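PDB 2ZUX: rhamnogalacturonan endolyase YesW from Bacillus subtilis, which cleaves the rhamnogalacturonan backbone of plant cell-wall pectin by endo-acting beta-elimination and needs calcium or manganese for activity. Local coordinates for residues 203-211 and 230-241; 179-187 and 278-286. One frame throughout, in Å; residues are numbered along the deposited sequence.

Interaction 1. Residues 203-211 and 230-241. With RAM (alpha-L-rhamnopyranose), chain P.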
ATOM      1  N   LYS A 203      17.493  11.857  12.619  1.00 11.16           N
ATOM      2  CA  LYS A 203      17.574  11.417  14.008  1.00 11.98           C
ATOM      3  C   LYS A 203      16.726  10.161  14.186  1.00 11.38           C
ATOM      4  O   LYS A 203      15.521  10.165  13.890  1.00 11.32           O
ATOM      5  CB  LYS A 203      17.100  12.541  14.930  1.00 11.95           C
ATOM      6  CG  LYS A 203      17.349  12.291  16.414  1.00 14.14           C
ATOM      7  CD  LYS A 203      17.255  13.575  17.249  1.00 14.92           C
ATOM      8  CE  LYS A 203      15.887  14.241  17.147  1.00 19.04           C
ATOM      9  NZ  LYS A 203      14.782  13.452  17.768  1.00 21.24           N
ATOM     10  N   ASP A 204      17.350   9.089  14.665  1.00 10.83           N
ATOM     11  CA  ASP A 204      16.645   7.826  14.817  1.00 10.78           C
ATOM     12  C   ASP A 204      15.723   7.848  16.036  1.00 10.66           C
ATOM     13  O   ASP A 204      15.655   8.857  16.760  1.00 10.62           O
ATOM     14  CB  ASP A 204      17.604   6.615  14.742  1.00 10.88           C
ATOM     15  CG  ASP A 204      18.348   6.310  16.049  1.00 11.07           C
ATOM     16  OD1 ASP A 204      18.085   6.919  17.102  1.00 10.98           O
ATOM     17  OD2 ASP A 204      19.210   5.409  15.991  1.00 11.90           O
ATOM     18  N   GLY A 205      14.997   6.751  16.242  1.00 10.44           N
ATOM     19  CA  GLY A 205      13.998   6.695  17.297  1.00 10.90           C
ATOM     20  C   GLY A 205      14.565   6.746  18.703  1.00 11.19           C
ATOM     21  O   GLY A 205      13.817   6.959  19.657  1.00 11.93           O
ATOM     22  N   THR A 206      15.876   6.553  18.828  1.00 11.05           N
ATOM     23  CA  THR A 206      16.555   6.652  20.131  1.00 11.97           C
ATOM     24  C   THR A 206      17.219   8.010  20.326  1.00 11.96           C
ATOM     25  O   THR A 206      17.904   8.230  21.323  1.00 13.02           O
ATOM     26  CB  THR A 206      17.630   5.556  20.327  1.00 12.31           C
ATOM     27  OG1 THR A 206      18.783   5.833  19.518  1.00 13.29           O
ATOM     28  CG2 THR A 206      17.083   4.168  20.022  1.00 13.08           C
ATOM     29  N   GLY A 207      17.033   8.912  19.371  1.00 11.57           N
ATOM     30  CA  GLY A 207      17.618  10.242  19.456  1.00 11.10           C
ATOM     31  C   GLY A 207      19.044  10.369  18.956  1.00 10.92           C
ATOM     32  O   GLY A 207      19.702  11.384  19.216  1.00 11.05           O
ATOM     33  N   LYS A 208      19.524   9.353  18.247  1.00 10.61           N
ATOM     34  CA  LYS A 208      20.873   9.372  17.686  1.00 11.46           C
ATOM     35  C   LYS A 208      20.831   9.943  16.283  1.00 11.35           C
ATOM     36  O   LYS A 208      20.041   9.500  15.442  1.00 11.32           O
ATOM     37  CB  LYS A 208      21.479   7.972  17.674  1.00 11.78           C
ATOM     38  CG  LYS A 208      22.975   7.982  17.372  1.00 14.98           C
ATOM     39  CD  LYS A 208      23.531   6.591  17.175  1.00 19.27           C
ATOM     40  CE  LYS A 208      23.289   6.105  15.764  1.00 21.59           C
ATOM     41  NZ  LYS A 208      24.378   6.547  14.855  1.00 25.19           N
ATOM     42  N   VAL A 209      21.672  10.934  16.034  1.00 11.84           N
ATOM     43  CA  VAL A 209      21.710  11.603  14.742  1.00 12.35           C
ATOM     44  C   VAL A 209      22.682  10.878  13.801  1.00 12.90           C
ATOM     45  O   VAL A 209      23.796  10.510  14.193  1.00 13.84           O
ATOM     46  CB  VAL A 209      22.059  13.100  14.906  1.00 12.23           C
ATOM     47  CG1 VAL A 209      22.038  13.803  13.568  1.00 13.27           C
ATOM     48  CG2 VAL A 209      21.078  13.779  15.859  1.00 12.80           C
ATOM     49  N   ILE A 210      22.223  10.649  12.571  1.00 12.79           N
ATOM     50  CA  ILE A 210      22.997   9.975  11.532  1.00 13.52           C
ATOM     51  C   ILE A 210      23.947  10.952  10.837  1.00 13.18           C
ATOM     52  O   ILE A 210      23.579  12.087  10.544  1.00 12.81           O
ATOM     53  CB  ILE A 210      22.042   9.310  10.500  1.00 13.31           C
ATOM     54  CG1 ILE A 210      21.242   8.190  11.180  1.00 14.87           C
ATOM     55  CG2 ILE A 210      22.813   8.763   9.290  1.00 14.57           C
ATOM     56  CD1 ILE A 210      20.116   7.612  10.354  1.00 14.36           C
ATOM     57  N   GLY A 211      25.173  10.494  10.585  1.00 13.32           N
ATOM     58  CA  GLY A 211      26.153  11.245   9.798  1.00 14.21           C
ATOM     59  C   GLY A 211      26.682  12.504  10.456  1.00 15.12           C
ATOM     60  O   GLY A 211      26.928  12.539  11.665  1.00 15.57           O
ATOM     61  N   TYR A 230      21.849   8.910   2.130  1.00 10.45           N
ATOM     62  CA  TYR A 230      21.976   7.600   2.763  1.00 10.55           C
ATOM     63  C   TYR A 230      20.720   6.754   2.610  1.00 10.43           C
ATOM     64  O   TYR A 230      19.629   7.268   2.352  1.00 10.77           O
ATOM     65  CB  TYR A 230      22.308   7.739   4.256  1.00 10.95           C
ATOM     66  CG  TYR A 230      23.450   8.668   4.585  1.00 10.93           C
ATOM     67  CD1 TYR A 230      24.689   8.532   3.963  1.00 12.12           C
ATOM     68  CD2 TYR A 230      23.292   9.668   5.538  1.00 11.90           C
ATOM     69  CE1 TYR A 230      25.744   9.394   4.265  1.00 11.97           C
ATOM     70  CE2 TYR A 230      24.337  10.536   5.856  1.00 12.20           C
ATOM     71  CZ  TYR A 230      25.560  10.392   5.210  1.00 11.69           C
ATOM     72  OH  TYR A 230      26.606  11.224   5.522  1.00 12.62           O
ATOM     73  N   LEU A 231      20.908   5.450   2.780  1.00 10.73           N
ATOM     74  CA  LEU A 231      19.816   4.491   2.909  1.00 10.83           C
ATOM     75  C   LEU A 231      19.965   3.852   4.279  1.00 10.56           C
ATOM     76  O   LEU A 231      21.035   3.323   4.589  1.00 11.00           O
ATOM     77  CB  LEU A 231      19.910   3.425   1.817  1.00 11.13           C
ATOM     78  CG  LEU A 231      18.836   2.333   1.853  1.00 11.13           C
ATOM     79  CD1 LEU A 231      17.424   2.923   1.695  1.00 12.38           C
ATOM     80  CD2 LEU A 231      19.105   1.295   0.781  1.00 12.66           C
ATOM     81  N   THR A 232      18.912   3.918   5.098  1.00 10.16           N
ATOM     82  CA  THR A 232      18.952   3.350   6.448  1.00 10.37           C
ATOM     83  C   THR A 232      17.864   2.313   6.642  1.00 10.31           C
ATOM     84  O   THR A 232      16.721   2.489   6.199  1.00 10.74           O
ATOM     85  CB  THR A 232      18.802   4.450   7.522  1.00 10.63           C
ATOM     86  OG1 THR A 232      19.851   5.414   7.356  1.00 10.55           O
ATOM     87  CG2 THR A 232      18.904   3.866   8.927  1.00 11.17           C
ATOM     88  N   VAL A 233      18.242   1.227   7.310  1.00 10.53           N
ATOM     89  CA  VAL A 233      17.285   0.268   7.842  1.00 11.12           C
ATOM     90  C   VAL A 233      17.206   0.517   9.347  1.00 10.89           C
ATOM     91  O   VAL A 233      18.232   0.482  10.043  1.00 11.33           O
ATOM     92  CB  VAL A 233      17.709  -1.189   7.567  1.00 11.38           C
ATOM     93  CG1 VAL A 233      16.685  -2.171   8.122  1.00 12.49           C
ATOM     94  CG2 VAL A 233      17.914  -1.422   6.076  1.00 12.17           C
ATOM     95  N   PHE A 234      15.997   0.783   9.840  1.00 10.95           N
ATOM     96  CA  PHE A 234      15.735   1.042  11.250  1.00 11.13           C
ATOM     97  C   PHE A 234      15.028  -0.159  11.865  1.00 11.23           C
ATOM     98  O   PHE A 234      14.173  -0.787  11.229  1.00 11.70           O
ATOM     99  CB  PHE A 234      14.812   2.255  11.424  1.00 10.88           C
ATOM    100  CG  PHE A 234      15.378   3.568  10.927  1.00 10.50           C
ATOM    101  CD1 PHE A 234      16.158   4.366  11.760  1.00 10.85           C
ATOM    102  CD2 PHE A 234      15.076   4.028   9.649  1.00 11.40           C
ATOM    103  CE1 PHE A 234      16.644   5.595  11.324  1.00 10.75           C
ATOM    104  CE2 PHE A 234      15.563   5.251   9.204  1.00 11.17           C
ATOM    105  CZ  PHE A 234      16.349   6.039  10.039  1.00 11.45           C
ATOM    106  N   GLN A 235      15.351  -0.448  13.121  1.00 11.66           N
ATOM    107  CA  GLN A 235      14.684  -1.497  13.877  1.00 11.98           C
ATOM    108  C   GLN A 235      13.221  -1.117  14.079  1.00 11.63           C
ATOM    109  O   GLN A 235      12.920  -0.004  14.500  1.00 12.02           O
ATOM    110  CB  GLN A 235      15.389  -1.677  15.225  1.00 12.26           C
ATOM    111  CG  GLN A 235      14.870  -2.838  16.051  1.00 13.35           C
ATOM    112  CD  GLN A 235      15.714  -3.085  17.281  1.00 16.26           C
ATOM    113  OE1 GLN A 235      16.062  -2.157  18.010  1.00 15.39           O
ATOM    114  NE2 GLN A 235      16.053  -4.344  17.513  1.00 19.72           N
ATOM    115  N   GLY A 236      12.310  -2.035  13.763  1.00 11.66           N
ATOM    116  CA  GLY A 236      10.888  -1.727  13.829  1.00 11.75           C
ATOM    117  C   GLY A 236      10.359  -1.399  15.211  1.00 11.92           C
ATOM    118  O   GLY A 236       9.471  -0.565  15.355  1.00 12.18           O
ATOM    119  N   SER A 237      10.890  -2.074  16.232  1.00 12.20           N
ATOM    120  CA  SER A 237      10.365  -1.932  17.591  1.00 12.78           C
ATOM    121  C   SER A 237      10.808  -0.645  18.286  1.00 12.76           C
ATOM    122  O   SER A 237      10.120  -0.165  19.179  1.00 12.74           O
ATOM    123  CB  SER A 237      10.768  -3.136  18.436  1.00 13.45           C
ATOM    124  OG  SER A 237      12.175  -3.233  18.500  1.00 14.91           O
ATOM    125  N   THR A 238      11.947  -0.096  17.866  1.00 12.88           N
ATOM    126  CA  THR A 238      12.611   1.003  18.576  1.00 12.89           C
ATOM    127  C   THR A 238      12.919   2.209  17.695  1.00 12.85           C
ATOM    128  O   THR A 238      13.198   3.293  18.209  1.00 12.68           O
ATOM    129  CB  THR A 238      13.967   0.559  19.104  1.00 12.92           C
ATOM    130  OG1 THR A 238      14.761   0.126  17.992  1.00 13.07           O
ATOM    131  CG2 THR A 238      13.827  -0.557  20.155  1.00 13.03           C
ATOM    132  N   GLY A 239      12.924   2.016  16.374  1.00 12.07           N
ATOM    133  CA  GLY A 239      13.317   3.084  15.459  1.00 12.10           C
ATOM    134  C   GLY A 239      14.819   3.321  15.465  1.00 11.92           C
ATOM    135  O   GLY A 239      15.290   4.319  14.930  1.00 11.45           O
ATOM    136  N   LYS A 240      15.573   2.416  16.084  1.00 12.26           N
ATOM    137  CA  LYS A 240      17.027   2.552  16.164  1.00 12.98           C
ATOM    138  C   LYS A 240      17.662   2.245  14.810  1.00 12.20           C
ATOM    139  O   LYS A 240      17.261   1.302  14.130  1.00 11.77           O
ATOM    140  CB  LYS A 240      17.583   1.608  17.239  1.00 13.22           C
ATOM    141  CG  LYS A 240      19.087   1.699  17.460  1.00 15.87           C
ATOM    142  CD  LYS A 240      19.551   0.691  18.503  1.00 16.15           C
ATOM    143  CE  LYS A 240      19.352  -0.750  18.036  1.00 21.09           C
ATOM    144  NZ  LYS A 240      19.859  -1.741  19.039  1.00 24.23           N
ATOM    145  N   GLU A 241      18.658   3.042  14.433  1.00 11.96           N
ATOM    146  CA  GLU A 241      19.439   2.775  13.229  1.00 12.70           C
ATOM    147  C   GLU A 241      20.109   1.401  13.339  1.00 13.14           C
ATOM    148  O   GLU A 241      20.818   1.131  14.318  1.00 13.31           O
ATOM    149  CB  GLU A 241      20.514   3.851  13.065  1.00 12.96           C
ATOM    150  CG  GLU A 241      21.467   3.631  11.890  1.00 14.11           C
ATOM    151  CD  GLU A 241      22.702   4.496  11.975  1.00 15.96           C
ATOM    152  OE1 GLU A 241      23.210   4.716  13.096  1.00 18.15           O
ATOM    153  OE2 GLU A 241      23.186   4.951  10.922  1.00 16.67           O
TER
HETATM  154  C1  RAM P 642      21.089  18.606  15.421  1.00 24.82           C
HETATM  155  C2  RAM P 642      20.545  18.433  14.003  1.00 23.82           C
HETATM  156  C3  RAM P 642      19.546  17.276  13.962  1.00 23.43           C
HETATM  157  C4  RAM P 642      18.447  17.490  14.997  1.00 23.87           C
HETATM  158  C5  RAM P 642      19.072  17.707  16.379  1.00 24.95           C
HETATM  159  C6  RAM P 642      18.025  18.031  17.441  1.00 25.17           C
HETATM  160  O1  RAM P 642      21.883  17.491  15.773  1.00 25.59           O
HETATM  161  O2  RAM P 642      19.925  19.636  13.599  1.00 24.22           O
HETATM  162  O3  RAM P 642      18.977  17.138  12.678  1.00 18.67           O
HETATM  163  O4  RAM P 642      17.608  16.357  15.007  1.00 25.69           O
HETATM  164  O5  RAM P 642      20.020  18.767  16.345  1.00 25.25           O
HETATM  165  O   HOH W   1      13.265   3.906  20.929  1.00 20.62           O

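Interaction 2. Residues 179-187 and 278-286. With CA (calcium ion), chain G.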
ATOM      1  N   THR A 179      10.273  11.229   0.567  1.00  9.63           N
ATOM      2  CA  THR A 179      10.387  10.021   1.393  1.00  9.77           C
ATOM      3  C   THR A 179       9.384   8.962   0.963  1.00  9.11           C
ATOM      4  O   THR A 179       8.175   9.221   0.902  1.00  9.31           O
ATOM      5  CB  THR A 179      10.174  10.342   2.884  1.00  9.58           C
ATOM      6  OG1 THR A 179      11.187  11.262   3.312  1.00  9.85           O
ATOM      7  CG2 THR A 179      10.255   9.091   3.739  1.00 10.22           C
ATOM      8  N   GLN A 180       9.917   7.769   0.686  1.00  9.07           N
ATOM      9  CA  GLN A 180       9.149   6.575   0.342  1.00  8.93           C
ATOM     10  C   GLN A 180       9.581   5.499   1.333  1.00  9.16           C
ATOM     11  O   GLN A 180      10.717   5.036   1.284  1.00  9.89           O
ATOM     12  CB  GLN A 180       9.451   6.152  -1.104  1.00  9.23           C
ATOM     13  CG  GLN A 180       9.410   7.294  -2.125  1.00  8.91           C
ATOM     14  CD  GLN A 180       8.109   8.086  -2.117  1.00  9.56           C
ATOM     15  OE1 GLN A 180       7.038   7.586  -1.763  1.00 10.06           O
ATOM     16  NE2 GLN A 180       8.206   9.347  -2.524  1.00  9.62           N
ATOM     17  N   PHE A 181       8.700   5.135   2.260  1.00  9.07           N
ATOM     18  CA  PHE A 181       9.113   4.287   3.380  1.00  9.23           C
ATOM     19  C   PHE A 181       8.588   2.868   3.292  1.00  9.47           C
ATOM     20  O   PHE A 181       7.399   2.634   3.086  1.00  9.48           O
ATOM     21  CB  PHE A 181       8.816   4.951   4.737  1.00  9.75           C
ATOM     22  CG  PHE A 181       7.348   5.226   5.004  1.00  9.52           C
ATOM     23  CD1 PHE A 181       6.630   4.414   5.872  1.00 10.95           C
ATOM     24  CD2 PHE A 181       6.698   6.317   4.424  1.00 10.54           C
ATOM     25  CE1 PHE A 181       5.287   4.667   6.137  1.00  9.88           C
ATOM     26  CE2 PHE A 181       5.346   6.564   4.677  1.00 10.94           C
ATOM     27  CZ  PHE A 181       4.647   5.738   5.530  1.00 10.83           C
ATOM     28  N   MET A 182       9.510   1.919   3.427  1.00  9.10           N
ATOM     29  CA  MET A 182       9.198   0.503   3.324  1.00  9.34           C
ATOM     30  C   MET A 182       9.193  -0.130   4.695  1.00  9.55           C
ATOM     31  O   MET A 182      10.154   0.001   5.455  1.00 10.73           O
ATOM     32  CB  MET A 182      10.208  -0.205   2.421  1.00 10.01           C
ATOM     33  CG  MET A 182      10.032   0.105   0.940  1.00 10.27           C
ATOM     34  SD  MET A 182       8.403  -0.372   0.306  1.00 11.48           S
ATOM     35  CE  MET A 182       7.671   1.233  -0.028  1.00 11.11           C
ATOM     36  N   VAL A 183       8.104  -0.819   4.998  1.00  9.59           N
ATOM     37  CA  VAL A 183       7.970  -1.517   6.272  1.00  9.38           C
ATOM     38  C   VAL A 183       7.812  -2.995   5.967  1.00  9.69           C
ATOM     39  O   VAL A 183       6.867  -3.396   5.288  1.00  9.60           O
ATOM     40  CB  VAL A 183       6.759  -0.995   7.085  1.00  9.47           C
ATOM     41  CG1 VAL A 183       6.687  -1.693   8.441  1.00  9.45           C
ATOM     42  CG2 VAL A 183       6.831   0.526   7.255  1.00  9.74           C
ATOM     43  N   TYR A 184       8.742  -3.811   6.452  1.00  9.66           N
ATOM     44  CA  TYR A 184       8.725  -5.221   6.090  1.00  9.64           C
ATOM     45  C   TYR A 184       9.733  -5.969   6.924  1.00  9.81           C
ATOM     46  O   TYR A 184      10.733  -5.401   7.355  1.00 10.00           O
ATOM     47  CB  TYR A 184       9.068  -5.403   4.597  1.00  9.88           C
ATOM     48  CG  TYR A 184       8.313  -6.558   3.978  1.00  9.64           C
ATOM     49  CD1 TYR A 184       7.008  -6.388   3.527  1.00  9.46           C
ATOM     50  CD2 TYR A 184       8.891  -7.826   3.860  1.00 10.56           C
ATOM     51  CE1 TYR A 184       6.298  -7.437   2.977  1.00 10.10           C
ATOM     52  CE2 TYR A 184       8.176  -8.892   3.316  1.00 10.12           C
ATOM     53  CZ  TYR A 184       6.881  -8.685   2.869  1.00  9.99           C
ATOM     54  OH  TYR A 184       6.135  -9.713   2.331  1.00 11.03           O
ATOM     55  N   ASP A 185       9.462  -7.255   7.138  1.00  9.86           N
ATOM     56  CA  ASP A 185      10.449  -8.139   7.748  1.00 10.71           C
ATOM     57  C   ASP A 185      11.434  -8.569   6.661  1.00 10.84           C
ATOM     58  O   ASP A 185      11.272  -9.622   6.041  1.00 11.39           O
ATOM     59  CB  ASP A 185       9.772  -9.346   8.395  1.00 10.56           C
ATOM     60  CG  ASP A 185      10.750 -10.283   9.065  1.00 10.91           C
ATOM     61  OD1 ASP A 185      11.916  -9.890   9.291  1.00 10.81           O
ATOM     62  OD2 ASP A 185      10.327 -11.428   9.349  1.00 11.43           O
ATOM     63  N   LEU A 186      12.449  -7.738   6.429  1.00 11.40           N
ATOM     64  CA  LEU A 186      13.422  -7.973   5.368  1.00 12.04           C
ATOM     65  C   LEU A 186      14.338  -9.154   5.640  1.00 12.60           C
ATOM     66  O   LEU A 186      14.733  -9.846   4.702  1.00 12.11           O
ATOM     67  CB  LEU A 186      14.277  -6.723   5.132  1.00 12.66           C
ATOM     68  CG  LEU A 186      13.597  -5.572   4.387  1.00 13.95           C
ATOM     69  CD1 LEU A 186      14.412  -4.292   4.543  1.00 15.41           C
ATOM     70  CD2 LEU A 186      13.388  -5.902   2.921  1.00 15.52           C
ATOM     71  N   ASP A 187      14.695  -9.372   6.905  1.00 13.24           N
ATOM     72  CA  ASP A 187      15.681 -10.418   7.235  1.00 14.23           C
ATOM     73  C   ASP A 187      15.069 -11.756   7.670  1.00 14.68           C
ATOM     74  O   ASP A 187      15.794 -12.752   7.793  1.00 15.15           O
ATOM     75  CB  ASP A 187      16.739  -9.917   8.233  1.00 14.50           C
ATOM     76  CG  ASP A 187      16.157  -9.530   9.577  1.00 15.46           C
ATOM     77  OD1 ASP A 187      14.934  -9.653   9.783  1.00 13.85           O
ATOM     78  OD2 ASP A 187      16.945  -9.091  10.444  1.00 17.68           O
ATOM     79  N   GLN A 278      11.651 -16.352  -2.800  1.00 14.06           N
ATOM     80  CA  GLN A 278      11.430 -16.922  -1.471  1.00 14.68           C
ATOM     81  C   GLN A 278      11.396 -15.864  -0.372  1.00 13.27           C
ATOM     82  O   GLN A 278      10.578 -15.930   0.546  1.00 12.69           O
ATOM     83  CB  GLN A 278      12.502 -17.978  -1.158  1.00 14.86           C
ATOM     84  CG  GLN A 278      12.271 -18.725   0.150  1.00 17.35           C
ATOM     85  CD  GLN A 278      13.446 -19.588   0.581  1.00 18.23           C
ATOM     86  OE1 GLN A 278      13.998 -20.358  -0.208  1.00 23.38           O
ATOM     87  NE2 GLN A 278      13.815 -19.479   1.853  1.00 21.99           N
ATOM     88  N   ARG A 279      12.306 -14.898  -0.466  1.00 12.40           N
ATOM     89  CA  ARG A 279      12.493 -13.896   0.577  1.00 12.09           C
ATOM     90  C   ARG A 279      12.449 -12.487   0.005  1.00 11.54           C
ATOM     91  O   ARG A 279      12.740 -12.296  -1.171  1.00 11.71           O
ATOM     92  CB  ARG A 279      13.814 -14.130   1.301  1.00 11.92           C
ATOM     93  CG  ARG A 279      13.810 -15.399   2.146  1.00 13.06           C
ATOM     94  CD  ARG A 279      15.210 -15.721   2.639  1.00 14.71           C
ATOM     95  NE  ARG A 279      15.628 -14.823   3.714  1.00 14.77           N
ATOM     96  CZ  ARG A 279      16.775 -14.927   4.386  1.00 16.87           C
ATOM     97  NH1 ARG A 279      17.642 -15.889   4.085  1.00 18.93           N
ATOM     98  NH2 ARG A 279      17.060 -14.070   5.358  1.00 17.84           N
ATOM     99  N   PRO A 280      12.057 -11.503   0.838  1.00 11.04           N
ATOM    100  CA  PRO A 280      11.923 -10.128   0.348  1.00 11.07           C
ATOM    101  C   PRO A 280      13.254  -9.441   0.076  1.00 11.28           C
ATOM    102  O   PRO A 280      14.247  -9.698   0.772  1.00 11.51           O
ATOM    103  CB  PRO A 280      11.204  -9.422   1.496  1.00 11.23           C
ATOM    104  CG  PRO A 280      11.615 -10.193   2.722  1.00 11.02           C
ATOM    105  CD  PRO A 280      11.662 -11.622   2.254  1.00 11.43           C
ATOM    106  N   SER A 281      13.232  -8.557  -0.920  1.00 11.05           N
ATOM    107  CA  SER A 281      14.299  -7.605  -1.198  1.00 10.81           C
ATOM    108  C   SER A 281      13.700  -6.207  -1.222  1.00 10.90           C
ATOM    109  O   SER A 281      12.483  -6.046  -1.363  1.00 10.72           O
ATOM    110  CB  SER A 281      14.955  -7.882  -2.551  1.00 10.87           C
ATOM    111  OG  SER A 281      15.537  -9.181  -2.603  1.00 11.37           O
ATOM    112  N   LEU A 282      14.565  -5.210  -1.098  1.00 10.62           N
ATOM    113  CA  LEU A 282      14.166  -3.808  -1.061  1.00 10.69           C
ATOM    114  C   LEU A 282      14.529  -3.144  -2.382  1.00 10.45           C
ATOM    115  O   LEU A 282      15.662  -3.270  -2.841  1.00 10.96           O
ATOM    116  CB  LEU A 282      14.924  -3.125   0.078  1.00 10.97           C
ATOM    117  CG  LEU A 282      14.767  -1.616   0.240  1.00 10.93           C
ATOM    118  CD1 LEU A 282      13.350  -1.309   0.707  1.00 11.65           C
ATOM    119  CD2 LEU A 282      15.804  -1.102   1.233  1.00 12.14           C
ATOM    120  N   ILE A 283      13.579  -2.427  -2.983  1.00 10.33           N
ATOM    121  CA  ILE A 283      13.817  -1.700  -4.229  1.00 10.88           C
ATOM    122  C   ILE A 283      13.770  -0.200  -3.949  1.00 10.40           C
ATOM    123  O   ILE A 283      12.810   0.282  -3.353  1.00 11.01           O
ATOM    124  CB  ILE A 283      12.732  -2.022  -5.283  1.00 11.37           C
ATOM    125  CG1 ILE A 283      12.524  -3.543  -5.406  1.00 12.27           C
ATOM    126  CG2 ILE A 283      13.055  -1.342  -6.625  1.00 12.45           C
ATOM    127  CD1 ILE A 283      13.748  -4.319  -5.879  1.00 12.95           C
ATOM    128  N   MET A 284      14.809   0.529  -4.360  1.00 10.14           N
ATOM    129  CA  MET A 284      14.807   1.994  -4.326  1.00 10.20           C
ATOM    130  C   MET A 284      14.971   2.473  -5.759  1.00  9.40           C
ATOM    131  O   MET A 284      15.870   2.004  -6.474  1.00 10.32           O
ATOM    132  CB  MET A 284      15.967   2.536  -3.483  1.00 10.88           C
ATOM    133  CG  MET A 284      15.834   2.284  -1.996  1.00 12.73           C
ATOM    134  SD  MET A 284      14.584   3.382  -1.225  1.00 21.13           S
ATOM    135  CE  MET A 284      13.855   2.184  -0.138  1.00 18.97           C
ATOM    136  N   THR A 285      14.113   3.400  -6.181  1.00  9.31           N
ATOM    137  CA  THR A 285      14.198   3.947  -7.531  1.00  9.03           C
ATOM    138  C   THR A 285      14.350   5.461  -7.523  1.00  9.24           C
ATOM    139  O   THR A 285      14.010   6.145  -6.539  1.00  9.41           O
ATOM    140  CB  THR A 285      12.984   3.561  -8.406  1.00  9.43           C
ATOM    141  OG1 THR A 285      11.870   4.405  -8.097  1.00  9.53           O
ATOM    142  CG2 THR A 285      12.570   2.128  -8.155  1.00 10.03           C
ATOM    143  N   ARG A 286      14.849   5.992  -8.628  1.00  9.11           N
ATOM    144  CA  ARG A 286      15.063   7.428  -8.752  1.00  9.07           C
ATOM    145  C   ARG A 286      14.872   7.799 -10.198  1.00  9.49           C
ATOM    146  O   ARG A 286      15.442   7.158 -11.086  1.00  9.58           O
ATOM    147  CB  ARG A 286      16.471   7.807  -8.284  1.00  9.35           C
ATOM    148  CG  ARG A 286      16.728   9.308  -8.164  1.00  9.92           C
ATOM    149  CD  ARG A 286      18.062   9.588  -7.517  1.00  9.83           C
ATOM    150  NE  ARG A 286      18.087  10.933  -6.954  1.00 10.22           N
ATOM    151  CZ  ARG A 286      18.854  11.311  -5.935  1.00  9.68           C
ATOM    152  NH1 ARG A 286      19.713  10.460  -5.383  1.00 10.63           N
ATOM    153  NH2 ARG A 286      18.761  12.558  -5.476  1.00 10.45           N
TER
HETATM  154 CA    CA G 633      13.227  -8.485  10.786  1.00 11.95          CA
HETATM  155  O   HOH W   2      16.309  -8.946   2.495  1.00 11.66           O
HETATM  156  O   HOH W   3      14.225 -12.590   4.682  1.00 13.39           O
HETATM  157  O   HOH W   4      14.338  -7.882  12.884  1.00 23.66           O

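Interaction 1. Residues 203-211 and 230-241
Asp204 meets residues 234-241 through its CB and one carboxylate oxygen. Just before it, Lys203 points away, and its CE is 3.5 Å from RAM O4 in a rhamnose pocket. Asp204 CB rests at the edge of the Phe234 ring, 3.7 Å from Phe234 CE1. CG sits between the backbone N and the carbonyl carbon (chi1 81°), which brings OD2 to Glu241 N. That bond is 2.9 Å from Asp204 OD2 to Glu241 N and nearly straight (177°), with the donor above the carboxylate plane. Asp204 OD1 turns back on its own loop and accepts three bonds, from Thr206 N, Thr206 OG1 and Lys208 N. The bond from Thr206 N makes an Asx turn, within the type I turn 204-207. A leucine here would probably leave these donors and Glu241 N without an acceptor and set the turn free to shift. Gly205 N donates to Gly239 O at 2.8 Å. A side chain on Gly205 would run into Thr238 O and Gly239 CA. The contact thus docks a long connection between propeller-blade strands 193-198 and 230-235 onto the next hairpin turn, 236-240. Thr206 CG2 packs on Lys240 CB. Lys208 bends at its last two torsions and forms a salt bridge of 2.8 Å between Lys208 NZ and Glu241 OE1, with OE1 approached on its syn side. Glu241 OE2 bonds instead to Thr244 OG1. Val209 lines the rhamnose pocket. Ile210 CG2 lies alongside Tyr230 CD2, 3.9 Å away, while CD1 meets Thr232 end to end and touches Phe234 CZ.

Interaction 2. Residues 179-187 and 278-286
Pro280 packs against the inverse gamma turn centred on Asp185. Its CB lies 3.6 Å from Tyr184 CE2, and Pro280 CG sits 3.4 Å from Asp185 O. Leu186 CD2 makes looser contacts with Pro280 CB and Leu282 CB. With CG anti to the backbone N (chi1 175°), the Leu282 side chain extends so that CD1 lies on Met182 CG at 3.6 Å. Met284 CE makes a looser contact with the same Met182 CG. Polar links are few and mostly run through water. Arg279 NH2 gives a weak, bent bond to Asp187 O, 3.0 Å long. Water 3 joins Arg279 NE to Leu186 O, lying in the guanidinium plane at its edge. Water 2 lies between Leu186 O and Pro280 O. Calcium binding by Asp185 and Asp187 probably fixes this stretch. Asp185 OD1 binds the ion at 2.4 Å and Asp187 OD1 at 2.3 Å. Asp189, Lys191 O, Glu193 and water 4 also bind it. The Asp185 carboxylate has Gly190 as a further polar partner. The Asp-rich loop resembles an EF-hand loop, and the ion may be structural. Tyr184 OH bonds to Tyr274. Strand 182-184 pairs with 193-198 in one propeller blade, and strand 281-286 lies between 268-273 and 293-300 in the next, with Ile272 touching both Tyr184 and Pro280.

From the N terminus, the chain enters interaction 2 first, at 179-187. It runs through strand 193-198 into residues 203-211, which open interaction 1. Strand 230-235 and its turn close that loop after 18 intervening residues. The chain then leaves by strand 241-246, enters the next four-stranded sheet at 268-273, and closes interaction 2 at 278-286. Interaction 1 therefore nests within the longer span of interaction 2, and the two do not cross. Interaction 1 ties one blade to its own long loop; interaction 2 ties that blade to its successor. Their centres are about 16 Å apart. They meet where Leu231 packs on Leu282 and Met284.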